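Local coordinates for protein benzoylformate decarboxylase (Mycobacterium smegmatis, PDB 4Q9D) that belongs to the thiamine pyrophosphate-dependent enzyme family, with two TPP-binding domains flanking a central domain, and carries a bound magnesium ion, at residues 22-27 against 43-48; 68-73 against 95-100. All blocks are in the same frame, centred on the assembly; numbering follows the deposited sequence.

Interaction 1 of 2, residues 22-27 against 43-48; sequences TVFGNP and TYVLSL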
ATOM      1  N   THR B  22      29.016   9.857  -6.044  1.00 25.26           N
ATOM      2  CA  THR B  22      29.281   8.464  -6.371  1.00 25.87           C
ATOM      3  C   THR B  22      27.958   7.733  -6.545  1.00 33.56           C
ATOM      4  O   THR B  22      27.087   7.804  -5.682  1.00 27.30           O
ATOM      5  CB  THR B  22      30.098   7.781  -5.272  1.00 27.85           C
ATOM      6  OG1 THR B  22      31.293   8.543  -5.022  1.00 26.25           O
ATOM      7  CG2 THR B  22      30.451   6.337  -5.674  1.00 25.26           C
ATOM      8  N   VAL B  23      27.812   7.031  -7.663  1.00 27.09           N
ATOM      9  CA  VAL B  23      26.575   6.321  -7.952  1.00 24.32           C
ATOM     10  C   VAL B  23      26.865   4.835  -8.001  1.00 27.91           C
ATOM     11  O   VAL B  23      27.754   4.406  -8.731  1.00 22.42           O
ATOM     12  CB  VAL B  23      25.986   6.766  -9.331  1.00 24.43           C
ATOM     13  CG1 VAL B  23      24.746   5.930  -9.712  1.00 20.59           C
ATOM     14  CG2 VAL B  23      25.671   8.261  -9.337  1.00 21.87           C
ATOM     15  N   PHE B  24      26.114   4.053  -7.232  1.00 23.05           N
ATOM     16  CA  PHE B  24      26.236   2.599  -7.250  1.00 21.41           C
ATOM     17  C   PHE B  24      25.076   2.065  -8.045  1.00 21.76           C
ATOM     18  O   PHE B  24      23.934   2.469  -7.840  1.00 22.46           O
ATOM     19  CB  PHE B  24      26.177   2.038  -5.822  1.00 15.37           C
ATOM     20  CG  PHE B  24      27.313   2.502  -4.971  1.00 22.58           C
ATOM     21  CD1 PHE B  24      27.282   3.752  -4.392  1.00 20.87           C
ATOM     22  CD2 PHE B  24      28.443   1.703  -4.801  1.00 16.56           C
ATOM     23  CE1 PHE B  24      28.358   4.220  -3.617  1.00 22.32           C
ATOM     24  CE2 PHE B  24      29.514   2.154  -4.049  1.00 21.90           C
ATOM     25  CZ  PHE B  24      29.480   3.421  -3.462  1.00 18.26           C
ATOM     26  N   GLY B  25      25.343   1.167  -8.970  1.00 22.46           N
ATOM     27  CA  GLY B  25      24.224   0.596  -9.658  1.00 20.94           C
ATOM     28  C   GLY B  25      24.601  -0.408 -10.708  1.00 27.23           C
ATOM     29  O   GLY B  25      25.736  -0.859 -10.813  1.00 21.24           O
ATOM     30  N   ASN B  26      23.595  -0.746 -11.494  1.00 26.57           N
ATOM     31  CA  ASN B  26      23.754  -1.558 -12.661  1.00 27.48           C
ATOM     32  C   ASN B  26      22.826  -0.955 -13.737  1.00 27.58           C
ATOM     33  O   ASN B  26      21.603  -0.957 -13.595  1.00 35.29           O
ATOM     34  CB  ASN B  26      23.382  -3.012 -12.330  1.00 23.95           C
ATOM     35  CG  ASN B  26      23.563  -3.921 -13.504  1.00 36.34           C
ATOM     36  OD1 ASN B  26      22.775  -3.887 -14.464  1.00 44.10           O
ATOM     37  ND2 ASN B  26      24.605  -4.740 -13.458  1.00 29.30           N
ATOM     38  N   PRO B  27      23.409  -0.462 -14.824  1.00 32.19           N
ATOM     39  CA  PRO B  27      22.703   0.355 -15.821  1.00 42.13           C
ATOM     40  C   PRO B  27      21.774  -0.467 -16.729  1.00 34.65           C
ATOM     41  O   PRO B  27      22.050  -1.627 -17.036  1.00 38.10           O
ATOM     42  CB  PRO B  27      23.852   0.934 -16.649  1.00 33.41           C
ATOM     43  CG  PRO B  27      24.897  -0.141 -16.608  1.00 41.91           C
ATOM     44  CD  PRO B  27      24.764  -0.839 -15.269  1.00 32.66           C
ATOM     45  N   THR B  43      31.720   9.509  -9.865  1.00 30.91           N
ATOM     46  CA  THR B  43      32.199   8.140  -9.969  1.00 29.13           C
ATOM     47  C   THR B  43      31.031   7.143 -10.043  1.00 26.80           C
ATOM     48  O   THR B  43      30.110   7.194  -9.236  1.00 28.15           O
ATOM     49  CB  THR B  43      33.088   7.784  -8.763  1.00 31.33           C
ATOM     50  OG1 THR B  43      34.168   8.722  -8.704  1.00 34.43           O
ATOM     51  CG2 THR B  43      33.648   6.353  -8.896  1.00 26.22           C
ATOM     52  N   TYR B  44      31.074   6.254 -11.026  1.00 28.46           N
ATOM     53  CA  TYR B  44      30.069   5.235 -11.151  1.00 22.71           C
ATOM     54  C   TYR B  44      30.679   3.934 -10.670  1.00 26.46           C
ATOM     55  O   TYR B  44      31.711   3.536 -11.158  1.00 26.65           O
ATOM     56  CB  TYR B  44      29.662   5.061 -12.606  1.00 21.52           C
ATOM     57  CG  TYR B  44      28.470   4.152 -12.722  1.00 19.55           C
ATOM     58  CD1 TYR B  44      27.183   4.648 -12.550  1.00 22.99           C
ATOM     59  CD2 TYR B  44      28.626   2.791 -12.945  1.00 21.76           C
ATOM     60  CE1 TYR B  44      26.072   3.824 -12.642  1.00 20.42           C
ATOM     61  CE2 TYR B  44      27.527   1.954 -13.021  1.00 22.50           C
ATOM     62  CZ  TYR B  44      26.239   2.486 -12.878  1.00 28.95           C
ATOM     63  OH  TYR B  44      25.110   1.680 -12.968  1.00 27.40           O
ATOM     64  N   VAL B  45      30.056   3.285  -9.693  1.00 25.62           N
ATOM     65  CA  VAL B  45      30.558   1.996  -9.218  1.00 21.59           C
ATOM     66  C   VAL B  45      29.641   0.898  -9.705  1.00 22.78           C
ATOM     67  O   VAL B  45      28.516   0.783  -9.242  1.00 24.91           O
ATOM     68  CB  VAL B  45      30.688   1.947  -7.663  1.00 22.48           C
ATOM     69  CG1 VAL B  45      31.228   0.573  -7.220  1.00 20.74           C
ATOM     70  CG2 VAL B  45      31.609   3.089  -7.170  1.00 16.53           C
ATOM     71  N   LEU B  46      30.127   0.094 -10.642  1.00 22.27           N
ATOM     72  CA  LEU B  46      29.350  -0.990 -11.215  1.00 27.56           C
ATOM     73  C   LEU B  46      29.419  -2.287 -10.395  1.00 25.44           C
ATOM     74  O   LEU B  46      30.521  -2.754 -10.053  1.00 23.53           O
ATOM     75  CB  LEU B  46      29.864  -1.287 -12.631  1.00 23.69           C
ATOM     76  CG  LEU B  46      29.228  -2.510 -13.303  1.00 22.86           C
ATOM     77  CD1 LEU B  46      27.766  -2.272 -13.640  1.00 22.78           C
ATOM     78  CD2 LEU B  46      30.032  -2.955 -14.544  1.00 23.52           C
ATOM     79  N   SER B  47      28.242  -2.847 -10.105  1.00 19.74           N
ATOM     80  CA  SER B  47      28.073  -4.183  -9.531  1.00 26.76           C
ATOM     81  C   SER B  47      27.381  -5.032 -10.551  1.00 20.66           C
ATOM     82  O   SER B  47      26.502  -4.531 -11.262  1.00 20.82           O
ATOM     83  CB  SER B  47      27.121  -4.152  -8.311  1.00 22.36           C
ATOM     84  OG  SER B  47      27.753  -3.574  -7.203  1.00 36.80           O
ATOM     85  N   LEU B  48      27.698  -6.328 -10.551  1.00 24.12           N
ATOM     86  CA  LEU B  48      27.086  -7.287 -11.463  1.00 26.52           C
ATOM     87  C   LEU B  48      25.631  -7.669 -11.148  1.00 26.55           C
ATOM     88  O   LEU B  48      24.975  -8.284 -11.987  1.00 21.31           O
ATOM     89  CB  LEU B  48      27.952  -8.552 -11.567  1.00 20.77           C
ATOM     90  CG  LEU B  48      29.369  -8.236 -12.119  1.00 24.64           C
ATOM     91  CD1 LEU B  48      30.270  -9.466 -12.140  1.00 17.34           C
ATOM     92  CD2 LEU B  48      29.279  -7.633 -13.504  1.00 19.17           C
TER

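Interaction 2 of 2, residues 68-73 against 95-100; sequences ALVNLH and LIITAG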
ATOM      1  N   ALA B  68      24.489   8.066   0.152  1.00 23.32           N
ATOM      2  CA  ALA B  68      24.989   7.546  -1.131  1.00 21.78           C
ATOM      3  C   ALA B  68      23.813   7.313  -2.069  1.00 21.81           C
ATOM      4  O   ALA B  68      22.692   7.057  -1.627  1.00 21.35           O
ATOM      5  CB  ALA B  68      25.741   6.239  -0.942  1.00 22.30           C
ATOM      6  N   LEU B  69      24.105   7.364  -3.360  1.00 21.88           N
ATOM      7  CA  LEU B  69      23.104   7.309  -4.397  1.00 24.43           C
ATOM      8  C   LEU B  69      23.175   5.956  -5.087  1.00 20.73           C
ATOM      9  O   LEU B  69      24.238   5.470  -5.412  1.00 20.87           O
ATOM     10  CB  LEU B  69      23.400   8.440  -5.378  1.00 24.51           C
ATOM     11  CG  LEU B  69      22.522   8.827  -6.536  1.00 30.33           C
ATOM     12  CD1 LEU B  69      21.100   9.099  -6.075  1.00 24.34           C
ATOM     13  CD2 LEU B  69      23.168  10.090  -7.132  1.00 27.33           C
ATOM     14  N   VAL B  70      22.027   5.333  -5.276  1.00 20.04           N
ATOM     15  CA  VAL B  70      21.971   4.058  -5.945  1.00 21.44           C
ATOM     16  C   VAL B  70      21.089   4.237  -7.181  1.00 24.34           C
ATOM     17  O   VAL B  70      20.118   5.008  -7.139  1.00 24.99           O
ATOM     18  CB  VAL B  70      21.390   3.022  -4.987  1.00 16.69           C
ATOM     19  CG1 VAL B  70      21.302   1.673  -5.656  1.00 18.35           C
ATOM     20  CG2 VAL B  70      22.283   2.938  -3.717  1.00 19.22           C
ATOM     21  N   ASN B  71      21.427   3.568  -8.286  1.00 20.04           N
ATOM     22  CA  ASN B  71      20.600   3.680  -9.494  1.00 16.27           C
ATOM     23  C   ASN B  71      20.293   2.317 -10.048  1.00 21.90           C
ATOM     24  O   ASN B  71      21.209   1.565 -10.351  1.00 20.69           O
ATOM     25  CB  ASN B  71      21.283   4.589 -10.548  1.00 18.98           C
ATOM     26  CG  ASN B  71      20.413   4.816 -11.789  1.00 24.65           C
ATOM     27  OD1 ASN B  71      20.836   4.504 -12.899  1.00 25.14           O
ATOM     28  ND2 ASN B  71      19.192   5.359 -11.598  1.00 17.51           N
ATOM     29  N   LEU B  72      19.000   2.002 -10.166  1.00 20.80           N
ATOM     30  CA  LEU B  72      18.558   0.636 -10.455  1.00 22.38           C
ATOM     31  C   LEU B  72      17.662   0.615 -11.693  1.00 22.90           C
ATOM     32  O   LEU B  72      17.013   1.609 -12.025  1.00 19.20           O
ATOM     33  CB  LEU B  72      17.756   0.067  -9.245  1.00 19.32           C
ATOM     34  CG  LEU B  72      18.458   0.112  -7.881  1.00 22.65           C
ATOM     35  CD1 LEU B  72      17.590  -0.469  -6.728  1.00 17.18           C
ATOM     36  CD2 LEU B  72      19.748  -0.643  -7.954  1.00 22.68           C
ATOM     37  N   HIS B  73      17.613  -0.528 -12.357  1.00 22.50           N
ATOM     38  CA  HIS B  73      16.877  -0.689 -13.599  1.00 22.50           C
ATOM     39  C   HIS B  73      15.358  -1.000 -13.417  1.00 24.27           C
ATOM     40  O   HIS B  73      14.957  -2.174 -13.296  1.00 19.62           O
ATOM     41  CB  HIS B  73      17.512  -1.851 -14.380  1.00 21.17           C
ATOM     42  CG  HIS B  73      16.900  -2.069 -15.723  1.00 25.02           C
ATOM     43  ND1 HIS B  73      16.612  -1.023 -16.586  1.00 25.83           N
ATOM     44  CD2 HIS B  73      16.522  -3.203 -16.366  1.00 24.28           C
ATOM     45  CE1 HIS B  73      16.084  -1.505 -17.697  1.00 24.32           C
ATOM     46  NE2 HIS B  73      16.030  -2.828 -17.600  1.00 26.80           N
ATOM     47  N   LEU B  95      20.335   6.168   2.226  1.00 22.99           N
ATOM     48  CA  LEU B  95      20.561   5.889   0.821  1.00 17.56           C
ATOM     49  C   LEU B  95      19.474   6.533  -0.014  1.00 23.35           C
ATOM     50  O   LEU B  95      18.296   6.428   0.323  1.00 18.90           O
ATOM     51  CB  LEU B  95      20.567   4.385   0.543  1.00 17.33           C
ATOM     52  CG  LEU B  95      21.666   3.583   1.263  1.00 24.85           C
ATOM     53  CD1 LEU B  95      21.583   2.128   0.884  1.00 17.53           C
ATOM     54  CD2 LEU B  95      23.050   4.140   0.894  1.00 18.71           C
ATOM     55  N   ILE B  96      19.863   7.156  -1.119  1.00 20.01           N
ATOM     56  CA  ILE B  96      18.881   7.625  -2.099  1.00 18.02           C
ATOM     57  C   ILE B  96      18.831   6.611  -3.234  1.00 18.99           C
ATOM     58  O   ILE B  96      19.771   6.487  -4.035  1.00 20.53           O
ATOM     59  CB  ILE B  96      19.235   9.028  -2.607  1.00 18.78           C
ATOM     60  CG1 ILE B  96      19.250   9.989  -1.411  1.00 22.63           C
ATOM     61  CG2 ILE B  96      18.250   9.489  -3.723  1.00 21.28           C
ATOM     62  CD1 ILE B  96      19.771  11.344  -1.759  1.00 31.26           C
ATOM     63  N   ILE B  97      17.746   5.847  -3.272  1.00 19.51           N
ATOM     64  CA  ILE B  97      17.614   4.801  -4.274  1.00 18.94           C
ATOM     65  C   ILE B  97      16.798   5.381  -5.439  1.00 23.60           C
ATOM     66  O   ILE B  97      15.691   5.875  -5.233  1.00 22.68           O
ATOM     67  CB  ILE B  97      16.877   3.544  -3.719  1.00 23.79           C
ATOM     68  CG1 ILE B  97      17.352   3.153  -2.296  1.00 21.31           C
ATOM     69  CG2 ILE B  97      16.994   2.380  -4.719  1.00 17.09           C
ATOM     70  CD1 ILE B  97      18.756   2.628  -2.280  1.00 21.29           C
ATOM     71  N   THR B  98      17.340   5.339  -6.651  1.00 19.96           N
ATOM     72  CA  THR B  98      16.589   5.783  -7.831  1.00 19.81           C
ATOM     73  C   THR B  98      16.495   4.647  -8.801  1.00 22.94           C
ATOM     74  O   THR B  98      17.360   3.757  -8.822  1.00 19.41           O
ATOM     75  CB  THR B  98      17.243   6.994  -8.543  1.00 22.83           C
ATOM     76  OG1 THR B  98      18.480   6.605  -9.139  1.00 23.76           O
ATOM     77  CG2 THR B  98      17.482   8.115  -7.536  1.00 20.44           C
ATOM     78  N   ALA B  99      15.420   4.670  -9.580  1.00 19.28           N
ATOM     79  CA  ALA B  99      15.224   3.738 -10.653  1.00 19.72           C
ATOM     80  C   ALA B  99      14.699   4.515 -11.865  1.00 19.99           C
ATOM     81  O   ALA B  99      13.941   5.460 -11.720  1.00 21.60           O
ATOM     82  CB  ALA B  99      14.190   2.681 -10.254  1.00 13.71           C
ATOM     83  N   GLY B 100      15.062   4.075 -13.055  1.00 19.07           N
ATOM     84  CA  GLY B 100      14.463   4.626 -14.255  1.00 21.07           C
ATOM     85  C   GLY B 100      13.038   4.116 -14.349  1.00 22.63           C
ATOM     86  O   GLY B 100      12.662   3.120 -13.708  1.00 23.22           O
TER

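Interaction 1 of 2, residues 22-27 against 43-48
Val23 of strand 22-25 is held through both its backbone N and its backbone O by strand 43-46, a compact example of how parallel strands pair. Its N donates to Thr43 O over 2.8 Å, and its O receives Val45 N over 2.7 Å with an N-H...O angle of 174°. Gly25 repeats the pattern more loosely: its N reaches Val45 O at 3.2 Å, and its O accepts from Ser47 N. Past the strand end the Asn26 side chain takes over. With CG anti to the backbone N (chi1 -179°), the amide reaches across, and Asn26 ND2 donates to Ser47 O over 2.9 Å, an acceptor almost in the amide plane.

On one face of the sheet the Tyr44 ring crosses Val23. Val23 O sits over one ring face, offset toward the rim, while Val23 CG1 touches Tyr44 CE1 at 3.8 Å. Tyr44 OH stands 3.1 Å from Gly25 C, and Pro27 CD packs against both that oxygen and Leu46 CD1. Gly25, which has no side chain, lets the phenol oxygen come down close to its backbone. On the other face Phe24 and Val45 run side by side, Phe24 CD2 to Val45 CB 3.6 Å, next to helix 50-64, where the Phe24 ring meets that of Phe60.

Farther out, Asn26 OD1 and ND2 bond to Tyr439 and Tyr464 of the second subunit. The carboxamide is thus held through both its oxygen and its nitrogen, and this polar group ties the C-terminal ends of the two strands to the second subunit.

Interaction 2 of 2, residues 68-73 against 95-100
Asn71 meets Thr98 as a polar pair on two otherwise largely apolar parallel strands, 68-72 and 95-101. From the asparagine backbone the chain passes through CB, which lies 3.7 Å from Thr98 OG1, to CG at a similar distance, and ends with Asn71 ND2 donating to Thr98 OG1 over 2.8 Å. The oxygen is only 12° out of the amide plane. Thr98 presents OG1 here because its chi1 of 68° sets the hydroxyl between its own backbone N and carbonyl carbon. That also leaves Thr98 OG1 3.0 Å from Val70 O, which already accepts Thr98 N. The methyl CG2 instead turns toward Leu69 CD1.

Beyond this pair, Val70 N donates to Ile96 O and Leu72 N to Thr98 O, whereas the last bond, Gly100 N to Leu72 O, is weak. Leu69 CD1 meets Ile96 CG2 on the Asn71 face. The opposite face is wholly apolar: Ile97 CD1 rests against Val70 CB, and Ile97 CG2 meets Leu72 CD1 at 3.5 Å.

The two faces are covered by different helices. Helix 138-150 brings Phe142 over Leu69 and Thr98, while helix 50-64 packs on Val70, Leu95 and Ile97, and Thr78 of helix 74-80 reaches Leu72 and Ala99. Strands 22-25 and 157-162 flank the pair, placing it in the middle of the parallel sheet.

How the interactions relate
Both contacts belong to one parallel sheet, and they meet where strand 22-25 runs beside strand 68-72: Phe24 N and O form probable hydrogen bonds to Leu69 O and Asn71 N. Their centres lie about 9 Å apart. Interaction 2 is interior, every touching residue buried and no other chain in contact. Interaction 1 includes strand 43-46, outermost within this chain, and mixes buried residues with an exposed Thr43 and a subunit interface. Helix 50-64 covers one face of both. Each contact has an asparagine amide crossing between strands, but interaction 2 pairs it with a hydroxyl within the sheet, whereas interaction 1 uses it beyond the strand end.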